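Local coordinates for protein 2-oxo-1,2-dihydroquinoline 8-monooxygenase, oxygenase component (Pseudomonas putida, PDB 1Z02) that hydroxylates 2-oxo-1,2-dihydroquinoline at carbon 8 as the oxygenase component of a Rieske-type monooxygenase, using a [2Fe-2S] cluster and a mononuclear iron, at residues G39-W44 with V152-F157; L53-V58 with R72-V77; P164-L169 with S190-N195. All blocks are in the same frame, centred on the assembly; numbering follows the deposited sequence.

Contact 1 (G39-W44 with V152-F157); sequences GFINHW and VREDDF
The carbonyl of Val152 takes two backbone N-H groups from 39-44. Asn42 N donates to Val152 O at 2.7 Å. His43 N reaches the same oxygen in a weak bond of 3.3 Å, and Val152 N returns a weak bond to His43 O. Two residues thus face one: this is a G1 beta bulge, with Asn42 at left-handed backbone angles, at the start of an antiparallel pairing whose hydrogen-bonded pair is His43 with Val152. The Asn42 side chain lies over one face of the Phe157 ring, its CB 4.0 Å from Phe157 CE1 and the amide plane turned 34° from the ring. A type I turn from Glu154 to Phe157, closed by Phe157 N to Glu154 O, brings the ring to that position. Ile41 packs with both branches. Its CG2 touches Glu154 CG at 3.5 Å, while CG1, anti to the backbone N (chi1 -161°), carries Ile41 CD1 to 3.7 Å from Arg153 C. The Arg153 side chain runs extended away from this packing to a salt bridge with Asp159. Strand 147-152 here ends as the middle strand of an antiparallel sheet, between 43-49 and 141-144; Val152 also packs on Val66 and Ile68 of strand 66-73, and the Phe157 ring meets Phe151.

Contact 2 (L53-V58 with R72-V77); sequences LEEDQV and RVNGKV
Arg72 and Glu55 carry most of the polar bonding, each reaching across to backbone groups of the other segment. Arg72 grips the carbonyl of Leu53 side-on: NE lies 2.7 Å from Leu53 O and NH1 3.0 Å from the same oxygen, which sits practically in the guanidinium plane. The two donors approach differently, NH1 in the carbonyl plane and NE tilted 32° from it. The third nitrogen, NH2, bonds Gly75 O in its own hairpin, and NH1 also has a salt bridge to Glu143. A bend at chi3 (-61°) turns the guanidinium back between the two loops, where Val77 CG2 stands over one face, toward its rim.

Glu55 spreads its carboxylate over the type I' turn from Val73 to Lys76. OE2 accepts from Gly75 N at 2.9 Å on the syn side. OE1 accepts from Asn74 N through its syn lone pair at a nominal 2.5 Å, shorter than such a bond should be and so doubtful in its exact length. Backbone pairing adds Asp56 N to Arg72 O at 2.8 Å and a weak bond from Arg72 N to Gln57 O. The type II turn from Glu54 to Gln57 is closed further by Gln57 OE1, which takes Glu54 N. Leu53 CD1 packs against Arg72 CB at 3.7 Å and Val77 CG1 at 4.0 Å.

Turn and hairpin both belong to the Rieske domain, away from its cluster. The paired bonds hold guanidinium and carboxylate in set orientations and join the two loops. The positive charge of Arg72 probably polarises the Leu53 carbonyl.

Contact 3 (P164-L169 with S190-N195); sequences PLAHDL and SVLDDN
Leu192 packs its end against Leu165, Ala166 and Leu169, and its two terminal branches have different nearest neighbours. CD2 meets Leu165 CD2 at 4.0 Å, whereas CD1 meets Ala166 CB at 3.9 Å. Leu169 comes in against the branch point itself, its CD2 lying 3.9 Å from Leu192 CG. In Leu192, CG stands anti to the carbonyl carbon (chi1 -67°), which carries the branched end to 164-169. Leu169 buries the next largest surface here; its CD2 also touches Val191 CG2 at 4.1 Å, the two side chains crossing at about a right angle. The contact is wholly apolar: no hydrogen bond joins the segments, and the nearest CA atoms, those of Ala166 and Leu192, are 8.0 Å apart.

Both segments belong to the ring-hydroxylase part of the chain, in the long loop that leads to strand 196-206 of its antiparallel sheet. The 3-10 turn of 165-167 sets Leu165 and Ala166 beside one another, and Leu169 follows through its backbone bond to Ala166 O. Across the contact, Ser190 to Asp193 forms a type I turn, with Ser190 OG accepting from Leu192 N at 3.2 Å as an ST turn. Ser190 N donates in turn to Asp193 OD1, which it meets from above the carboxylate plane. The other oxygen, Asp193 OD2, makes a salt bridge with Arg172, on which Leu192 also packs. Leu165, Leu169 and Val191 all rest on Phe149 of strand 147-152, while Val191 extends the apolar layer to Ile331 and Val333 of strand 325-335.

Contacts 1 and 3 touch, with centres about 19 Å apart: Trp44 N probably hydrogen-bonds Asp168 OD1 (2.8 Å), and Trp44 CB packs on Leu165 CD1 at 3.6 Å. Contact 2 is nested within the chain loop closed by contact 1, yet does not touch it; their nearest atoms are about 9 Å apart. Contacts 2 and 3, about 12 Å apart at their nearest atoms, belong to the Rieske and ring-hydroxylase parts of the chain, and strand 147-152 runs between them, lending Ile148 to contact 2 and Phe149 to contact 3. All three lie away from the [2Fe-2S] cluster and from the iron held by His221, His225 and Asp365.

Contact 1 (G39-W44 with V152-F157)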
loop_
_atom_site.group_PDB
_atom_site.type_symbol
_atom_site.label_atom_id
_atom_site.label_comp_id
_atom_site.label_asym_id
_atom_site.label_seq_id
_atom_site.Cartn_x
_atom_site.Cartn_y
_atom_site.Cartn_z
ATOM N N GLY A 39 6.915 -0.351 -20.670
ATOM C CA GLY A 39 6.898 -1.186 -21.860
ATOM C C GLY A 39 7.013 -0.458 -23.191
ATOM O O GLY A 39 6.906 0.770 -23.265
ATOM N N PHE A 40 7.244 -1.234 -24.249
ATOM C CA PHE A 40 7.355 -0.691 -25.601
ATOM C C PHE A 40 5.956 -0.728 -26.202
ATOM O O PHE A 40 5.336 -1.791 -26.287
ATOM C CB PHE A 40 8.326 -1.535 -26.436
ATOM C CG PHE A 40 9.770 -1.388 -26.022
ATOM C CD1 PHE A 40 10.541 -2.504 -25.728
ATOM C CD2 PHE A 40 10.361 -0.127 -25.928
ATOM C CE1 PHE A 40 11.873 -2.374 -25.353
ATOM C CE2 PHE A 40 11.702 0.008 -25.550
ATOM C CZ PHE A 40 12.455 -1.117 -25.261
ATOM N N ILE A 41 5.446 0.433 -26.599
ATOM C CA ILE A 41 4.110 0.501 -27.161
ATOM C C ILE A 41 4.181 0.444 -28.684
ATOM O O ILE A 41 5.250 0.633 -29.263
ATOM C CB ILE A 41 3.391 1.786 -26.674
ATOM C CG1 ILE A 41 1.879 1.638 -26.856
ATOM C CG2 ILE A 41 3.930 3.001 -27.407
ATOM C CD1 ILE A 41 1.076 2.710 -26.151
ATOM N N ASN A 42 3.043 0.182 -29.319
ATOM C CA ASN A 42 2.953 0.054 -30.768
ATOM C C ASN A 42 3.606 -1.264 -31.172
ATOM O O ASN A 42 4.419 -1.310 -32.099
ATOM C CB ASN A 42 3.652 1.226 -31.466
ATOM C CG ASN A 42 2.985 2.553 -31.174
ATOM O OD1 ASN A 42 3.628 3.598 -31.183
ATOM N ND2 ASN A 42 1.687 2.518 -30.926
ATOM N N HIS A 43 3.241 -2.328 -30.455
ATOM C CA HIS A 43 3.748 -3.679 -30.698
ATOM C C HIS A 43 2.632 -4.695 -30.467
ATOM O O HIS A 43 1.631 -4.382 -29.817
ATOM C CB HIS A 43 4.917 -4.007 -29.755
ATOM C CG HIS A 43 6.247 -3.506 -30.231
ATOM N ND1 HIS A 43 6.766 -2.283 -29.857
ATOM C CD2 HIS A 43 7.174 -4.073 -31.037
ATOM C CE1 HIS A 43 7.954 -2.122 -30.410
ATOM N NE2 HIS A 43 8.226 -3.195 -31.132
ATOM N N TRP A 44 2.799 -5.901 -31.009
ATOM C CA TRP A 44 1.806 -6.960 -30.837
ATOM C C TRP A 44 2.104 -7.716 -29.546
ATOM O O TRP A 44 3.263 -7.982 -29.230
ATOM C CB TRP A 44 1.827 -7.962 -32.010
ATOM C CG TRP A 44 1.255 -7.453 -33.307
ATOM C CD1 TRP A 44 1.931 -6.841 -34.323
ATOM C CD2 TRP A 44 -0.116 -7.524 -33.726
ATOM N NE1 TRP A 44 1.066 -6.524 -35.349
ATOM C CE2 TRP A 44 -0.196 -6.929 -35.007
ATOM C CE3 TRP A 44 -1.287 -8.026 -33.141
ATOM C CZ2 TRP A 44 -1.399 -6.832 -35.715
ATOM C CZ3 TRP A 44 -2.484 -7.929 -33.846
ATOM C CH2 TRP A 44 -2.529 -7.332 -35.117
ATOM N N VAL A 152 -1.191 -3.297 -29.235
ATOM C CA VAL A 152 -1.335 -2.219 -28.262
ATOM C C VAL A 152 -0.592 -0.993 -28.779
ATOM O O VAL A 152 0.639 -0.976 -28.845
ATOM C CB VAL A 152 -0.771 -2.642 -26.889
ATOM C CG1 VAL A 152 -1.131 -1.595 -25.822
ATOM C CG2 VAL A 152 -1.327 -4.009 -26.512
ATOM N N ARG A 153 -1.349 0.039 -29.142
ATOM C CA ARG A 153 -0.769 1.248 -29.709
ATOM C C ARG A 153 -1.202 2.537 -29.028
ATOM O O ARG A 153 -2.173 2.560 -28.268
ATOM C CB ARG A 153 -1.145 1.332 -31.193
ATOM C CG ARG A 153 -2.648 1.267 -31.413
ATOM C CD ARG A 153 -3.054 1.640 -32.820
ATOM N NE ARG A 153 -4.494 1.494 -33.020
ATOM C CZ ARG A 153 -5.108 1.710 -34.180
ATOM N NH1 ARG A 153 -6.421 1.552 -34.279
ATOM N NH2 ARG A 153 -4.404 2.088 -35.243
ATOM N N GLU A 154 -0.474 3.613 -29.316
ATOM C CA GLU A 154 -0.805 4.926 -28.776
ATOM C C GLU A 154 -2.046 5.383 -29.535
ATOM O O GLU A 154 -2.291 4.939 -30.663
ATOM C CB GLU A 154 0.327 5.923 -29.033
ATOM C CG GLU A 154 1.714 5.440 -28.665
ATOM C CD GLU A 154 2.786 6.432 -29.063
ATOM O OE1 GLU A 154 3.021 7.399 -28.312
ATOM O OE2 GLU A 154 3.380 6.252 -30.142
ATOM N N ASP A 155 -2.806 6.288 -28.931
ATOM C CA ASP A 155 -4.035 6.802 -29.536
ATOM C C ASP A 155 -3.870 7.327 -30.955
ATOM O O ASP A 155 -4.778 7.203 -31.781
ATOM C CB ASP A 155 -4.613 7.922 -28.667
ATOM C CG ASP A 155 -5.116 7.422 -27.326
ATOM O OD1 ASP A 155 -5.437 8.260 -26.473
ATOM O OD2 ASP A 155 -5.204 6.198 -27.125
ATOM N N ASP A 156 -2.713 7.910 -31.247
ATOM C CA ASP A 156 -2.478 8.490 -32.568
ATOM C C ASP A 156 -1.709 7.650 -33.598
ATOM O O ASP A 156 -1.376 8.149 -34.675
ATOM C CB ASP A 156 -1.791 9.854 -32.415
ATOM C CG ASP A 156 -0.446 9.765 -31.702
ATOM O OD1 ASP A 156 0.193 10.828 -31.504
ATOM O OD2 ASP A 156 -0.029 8.642 -31.342
ATOM N N PHE A 157 -1.424 6.389 -33.283
ATOM C CA PHE A 157 -0.709 5.532 -34.232
ATOM C C PHE A 157 -1.668 5.173 -35.374
ATOM O O PHE A 157 -2.688 4.517 -35.159
ATOM C CB PHE A 157 -0.214 4.267 -33.525
ATOM C CG PHE A 157 0.816 3.495 -34.309
ATOM C CD1 PHE A 157 2.168 3.812 -34.214
ATOM C CD2 PHE A 157 0.430 2.461 -35.150
ATOM C CE1 PHE A 157 3.126 3.108 -34.952
ATOM C CE2 PHE A 157 1.378 1.751 -35.893
ATOM C CZ PHE A 157 2.727 2.076 -35.790
#

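Contact 2 (L53-V58 with R72-V77)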
loop_
_atom_site.group_PDB
_atom_site.type_symbol
_atom_site.label_atom_id
_atom_site.label_comp_id
_atom_site.label_asym_id
_atom_site.label_seq_id
_atom_site.Cartn_x
_atom_site.Cartn_y
_atom_site.Cartn_z
ATOM N N LEU A 53 -12.235 -16.375 -24.212
ATOM C CA LEU A 53 -13.189 -15.458 -24.830
ATOM C C LEU A 53 -14.109 -16.228 -25.781
ATOM O O LEU A 53 -13.769 -16.457 -26.938
ATOM C CB LEU A 53 -12.431 -14.367 -25.599
ATOM C CG LEU A 53 -12.715 -12.859 -25.467
ATOM C CD1 LEU A 53 -13.291 -12.310 -26.695
ATOM C CD2 LEU A 53 -13.519 -12.551 -24.278
ATOM N N GLU A 54 -15.265 -16.648 -25.277
ATOM C CA GLU A 54 -16.231 -17.383 -26.089
ATOM C C GLU A 54 -17.185 -16.390 -26.747
ATOM O O GLU A 54 -17.145 -15.195 -26.444
ATOM C CB GLU A 54 -17.008 -18.360 -25.211
ATOM C CG GLU A 54 -16.117 -19.377 -24.529
ATOM C CD GLU A 54 -16.886 -20.308 -23.611
ATOM O OE1 GLU A 54 -16.248 -21.189 -22.998
ATOM O OE2 GLU A 54 -18.125 -20.163 -23.499
ATOM N N GLU A 55 -18.042 -16.882 -27.638
ATOM C CA GLU A 55 -18.984 -16.015 -28.335
ATOM C C GLU A 55 -19.779 -15.166 -27.352
ATOM O O GLU A 55 -20.362 -15.686 -26.405
ATOM C CB GLU A 55 -19.949 -16.848 -29.180
ATOM C CG GLU A 55 -20.945 -16.020 -29.980
ATOM C CD GLU A 55 -20.308 -15.255 -31.132
ATOM O OE1 GLU A 55 -20.994 -14.385 -31.718
ATOM O OE2 GLU A 55 -19.137 -15.524 -31.463
ATOM N N ASP A 56 -19.794 -13.857 -27.582
ATOM C CA ASP A 56 -20.527 -12.919 -26.737
ATOM C C ASP A 56 -19.893 -12.637 -25.387
ATOM O O ASP A 56 -20.473 -11.933 -24.561
ATOM C CB ASP A 56 -21.968 -13.395 -26.530
ATOM C CG ASP A 56 -22.933 -12.799 -27.543
ATOM O OD1 ASP A 56 -24.073 -13.307 -27.639
ATOM O OD2 ASP A 56 -22.562 -11.818 -28.231
ATOM N N GLN A 57 -18.703 -13.176 -25.154
ATOM C CA GLN A 57 -18.031 -12.925 -23.891
ATOM C C GLN A 57 -17.244 -11.618 -24.006
ATOM O O GLN A 57 -16.748 -11.272 -25.081
ATOM C CB GLN A 57 -17.089 -14.077 -23.542
ATOM C CG GLN A 57 -16.582 -14.019 -22.109
ATOM C CD GLN A 57 -15.713 -15.196 -21.740
ATOM O OE1 GLN A 57 -15.670 -16.200 -22.452
ATOM N NE2 GLN A 57 -15.019 -15.087 -20.610
ATOM N N VAL A 58 -17.163 -10.888 -22.899
ATOM C CA VAL A 58 -16.439 -9.623 -22.845
ATOM C C VAL A 58 -15.411 -9.752 -21.738
ATOM O O VAL A 58 -15.705 -10.303 -20.683
ATOM C CB VAL A 58 -17.388 -8.447 -22.525
ATOM C CG1 VAL A 58 -16.579 -7.160 -22.295
ATOM C CG2 VAL A 58 -18.362 -8.254 -23.683
ATOM N N ARG A 72 -16.084 -11.015 -28.384
ATOM C CA ARG A 72 -16.159 -11.844 -29.582
ATOM C C ARG A 72 -17.585 -11.803 -30.108
ATOM O O ARG A 72 -18.526 -12.108 -29.379
ATOM C CB ARG A 72 -15.780 -13.295 -29.289
ATOM C CG ARG A 72 -15.814 -14.185 -30.538
ATOM C CD ARG A 72 -15.684 -15.668 -30.194
ATOM N NE ARG A 72 -14.423 -16.002 -29.525
ATOM C CZ ARG A 72 -13.241 -16.064 -30.133
ATOM N NH1 ARG A 72 -12.154 -16.370 -29.442
ATOM N NH2 ARG A 72 -13.141 -15.830 -31.436
ATOM N N VAL A 73 -17.744 -11.403 -31.365
ATOM C CA VAL A 73 -19.062 -11.343 -31.978
ATOM C C VAL A 73 -19.020 -12.029 -33.336
ATOM O O VAL A 73 -18.221 -11.664 -34.199
ATOM C CB VAL A 73 -19.533 -9.899 -32.169
ATOM C CG1 VAL A 73 -20.950 -9.895 -32.725
ATOM C CG2 VAL A 73 -19.512 -9.176 -30.851
ATOM N N ASN A 74 -19.888 -13.020 -33.520
ATOM C CA ASN A 74 -19.938 -13.780 -34.765
ATOM C C ASN A 74 -18.580 -14.405 -35.048
ATOM O O ASN A 74 -18.115 -14.417 -36.185
ATOM C CB ASN A 74 -20.344 -12.886 -35.941
ATOM C CG ASN A 74 -21.738 -12.293 -35.777
ATOM O OD1 ASN A 74 -22.678 -12.979 -35.367
ATOM N ND2 ASN A 74 -21.876 -11.016 -36.107
ATOM N N GLY A 75 -17.942 -14.918 -34.002
ATOM C CA GLY A 75 -16.650 -15.550 -34.171
ATOM C C GLY A 75 -15.465 -14.610 -34.216
ATOM O O GLY A 75 -14.331 -15.042 -34.006
ATOM N N LYS A 76 -15.709 -13.330 -34.478
ATOM C CA LYS A 76 -14.614 -12.370 -34.548
ATOM C C LYS A 76 -14.422 -11.569 -33.254
ATOM O O LYS A 76 -15.387 -11.111 -32.642
ATOM C CB LYS A 76 -14.833 -11.417 -35.724
ATOM C CG LYS A 76 -13.643 -10.528 -36.012
ATOM C CD LYS A 76 -13.897 -9.617 -37.199
ATOM C CE LYS A 76 -12.697 -8.705 -37.461
ATOM N NZ LYS A 76 -12.946 -7.753 -38.583
ATOM N N VAL A 77 -13.164 -11.403 -32.851
ATOM C CA VAL A 77 -12.828 -10.658 -31.634
ATOM C C VAL A 77 -12.438 -9.213 -31.928
ATOM O O VAL A 77 -11.660 -8.941 -32.847
ATOM C CB VAL A 77 -11.644 -11.315 -30.881
ATOM C CG1 VAL A 77 -11.311 -10.524 -29.631
ATOM C CG2 VAL A 77 -11.993 -12.735 -30.511
#

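Contact 3 (P164-L169 with S190-N195)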
loop_
_atom_site.group_PDB
_atom_site.type_symbol
_atom_site.label_atom_id
_atom_site.label_comp_id
_atom_site.label_asym_id
_atom_site.label_seq_id
_atom_site.Cartn_x
_atom_site.Cartn_y
_atom_site.Cartn_z
ATOM N N PRO A 164 2.490 -6.412 -39.774
ATOM C CA PRO A 164 1.969 -7.781 -39.652
ATOM C C PRO A 164 2.365 -8.325 -38.281
ATOM O O PRO A 164 3.386 -7.919 -37.721
ATOM C CB PRO A 164 2.683 -8.537 -40.773
ATOM C CG PRO A 164 3.015 -7.466 -41.766
ATOM C CD PRO A 164 3.413 -6.292 -40.915
ATOM N N LEU A 165 1.560 -9.237 -37.746
ATOM C CA LEU A 165 1.850 -9.841 -36.454
ATOM C C LEU A 165 3.209 -10.556 -36.501
ATOM O O LEU A 165 3.968 -10.548 -35.529
ATOM C CB LEU A 165 0.737 -10.834 -36.094
ATOM C CG LEU A 165 0.978 -11.818 -34.945
ATOM C CD1 LEU A 165 1.068 -11.066 -33.620
ATOM C CD2 LEU A 165 -0.149 -12.842 -34.932
ATOM N N ALA A 166 3.511 -11.167 -37.642
ATOM C CA ALA A 166 4.762 -11.889 -37.820
ATOM C C ALA A 166 5.979 -11.042 -37.440
ATOM O O ALA A 166 6.965 -11.561 -36.914
ATOM C CB ALA A 166 4.878 -12.367 -39.273
ATOM N N HIS A 167 5.910 -9.737 -37.697
ATOM C CA HIS A 167 7.028 -8.851 -37.378
ATOM C C HIS A 167 7.361 -8.780 -35.890
ATOM O O HIS A 167 8.477 -8.400 -35.519
ATOM C CB HIS A 167 6.772 -7.442 -37.920
ATOM C CG HIS A 167 6.954 -7.321 -39.401
ATOM N ND1 HIS A 167 7.046 -6.103 -40.042
ATOM C CD2 HIS A 167 7.050 -8.263 -40.371
ATOM C CE1 HIS A 167 7.191 -6.299 -41.340
ATOM N NE2 HIS A 167 7.196 -7.601 -41.566
ATOM N N ASP A 168 6.403 -9.140 -35.043
ATOM C CA ASP A 168 6.624 -9.130 -33.596
ATOM C C ASP A 168 6.559 -10.544 -33.015
ATOM O O ASP A 168 6.234 -10.732 -31.836
ATOM C CB ASP A 168 5.592 -8.235 -32.899
ATOM C CG ASP A 168 5.888 -6.755 -33.071
ATOM O OD1 ASP A 168 5.088 -5.921 -32.590
ATOM O OD2 ASP A 168 6.925 -6.419 -33.685
ATOM N N LEU A 169 6.857 -11.532 -33.855
ATOM C CA LEU A 169 6.854 -12.933 -33.444
ATOM C C LEU A 169 8.236 -13.496 -33.757
ATOM O O LEU A 169 8.908 -13.017 -34.670
ATOM C CB LEU A 169 5.768 -13.689 -34.212
ATOM C CG LEU A 169 4.626 -14.305 -33.392
ATOM C CD1 LEU A 169 4.220 -13.433 -32.276
ATOM C CD2 LEU A 169 3.473 -14.636 -34.272
ATOM N N SER A 190 5.713 -22.517 -35.676
ATOM C CA SER A 190 5.306 -21.172 -35.262
ATOM C C SER A 190 3.823 -21.235 -34.899
ATOM O O SER A 190 3.132 -22.173 -35.308
ATOM C CB SER A 190 5.519 -20.188 -36.417
ATOM O OG SER A 190 5.022 -18.898 -36.101
ATOM N N VAL A 191 3.317 -20.274 -34.130
ATOM C CA VAL A 191 1.896 -20.317 -33.806
ATOM C C VAL A 191 1.111 -19.913 -35.063
ATOM O O VAL A 191 -0.114 -20.042 -35.121
ATOM C CB VAL A 191 1.495 -19.370 -32.625
ATOM C CG1 VAL A 191 2.373 -19.603 -31.456
ATOM C CG2 VAL A 191 1.465 -17.951 -33.063
ATOM N N LEU A 192 1.832 -19.446 -36.082
ATOM C CA LEU A 192 1.218 -19.039 -37.348
ATOM C C LEU A 192 1.056 -20.216 -38.308
ATOM O O LEU A 192 0.301 -20.134 -39.276
ATOM C CB LEU A 192 2.055 -17.947 -38.034
ATOM C CG LEU A 192 2.155 -16.569 -37.372
ATOM C CD1 LEU A 192 3.080 -15.694 -38.190
ATOM C CD2 LEU A 192 0.774 -15.932 -37.276
ATOM N N ASP A 193 1.760 -21.311 -38.031
ATOM C CA ASP A 193 1.711 -22.499 -38.880
ATOM C C ASP A 193 0.367 -23.220 -38.858
ATOM O O ASP A 193 -0.330 -23.250 -37.840
ATOM C CB ASP A 193 2.820 -23.484 -38.483
ATOM C CG ASP A 193 4.199 -22.993 -38.861
ATOM O OD1 ASP A 193 5.189 -23.559 -38.360
ATOM O OD2 ASP A 193 4.291 -22.053 -39.670
ATOM N N ASP A 194 0.001 -23.802 -39.997
ATOM C CA ASP A 194 -1.250 -24.537 -40.081
ATOM C C ASP A 194 -1.166 -25.758 -39.166
ATOM O O ASP A 194 -0.118 -26.402 -39.069
ATOM C CB ASP A 194 -1.514 -24.979 -41.525
ATOM C CG ASP A 194 -2.042 -23.847 -42.399
ATOM O OD1 ASP A 194 -2.246 -24.075 -43.612
ATOM O OD2 ASP A 194 -2.265 -22.736 -41.875
ATOM N N ASN A 195 -2.270 -26.064 -38.495
ATOM C CA ASN A 195 -2.330 -27.208 -37.589
ATOM C C ASN A 195 -1.431 -27.093 -36.363
ATOM O O ASN A 195 -1.254 -28.074 -35.638
ATOM C CB ASN A 195 -1.997 -28.496 -38.347
ATOM C CG ASN A 195 -3.088 -28.890 -39.321
ATOM O OD1 ASN A 195 -2.851 -29.643 -40.269
ATOM N ND2 ASN A 195 -4.299 -28.395 -39.083
#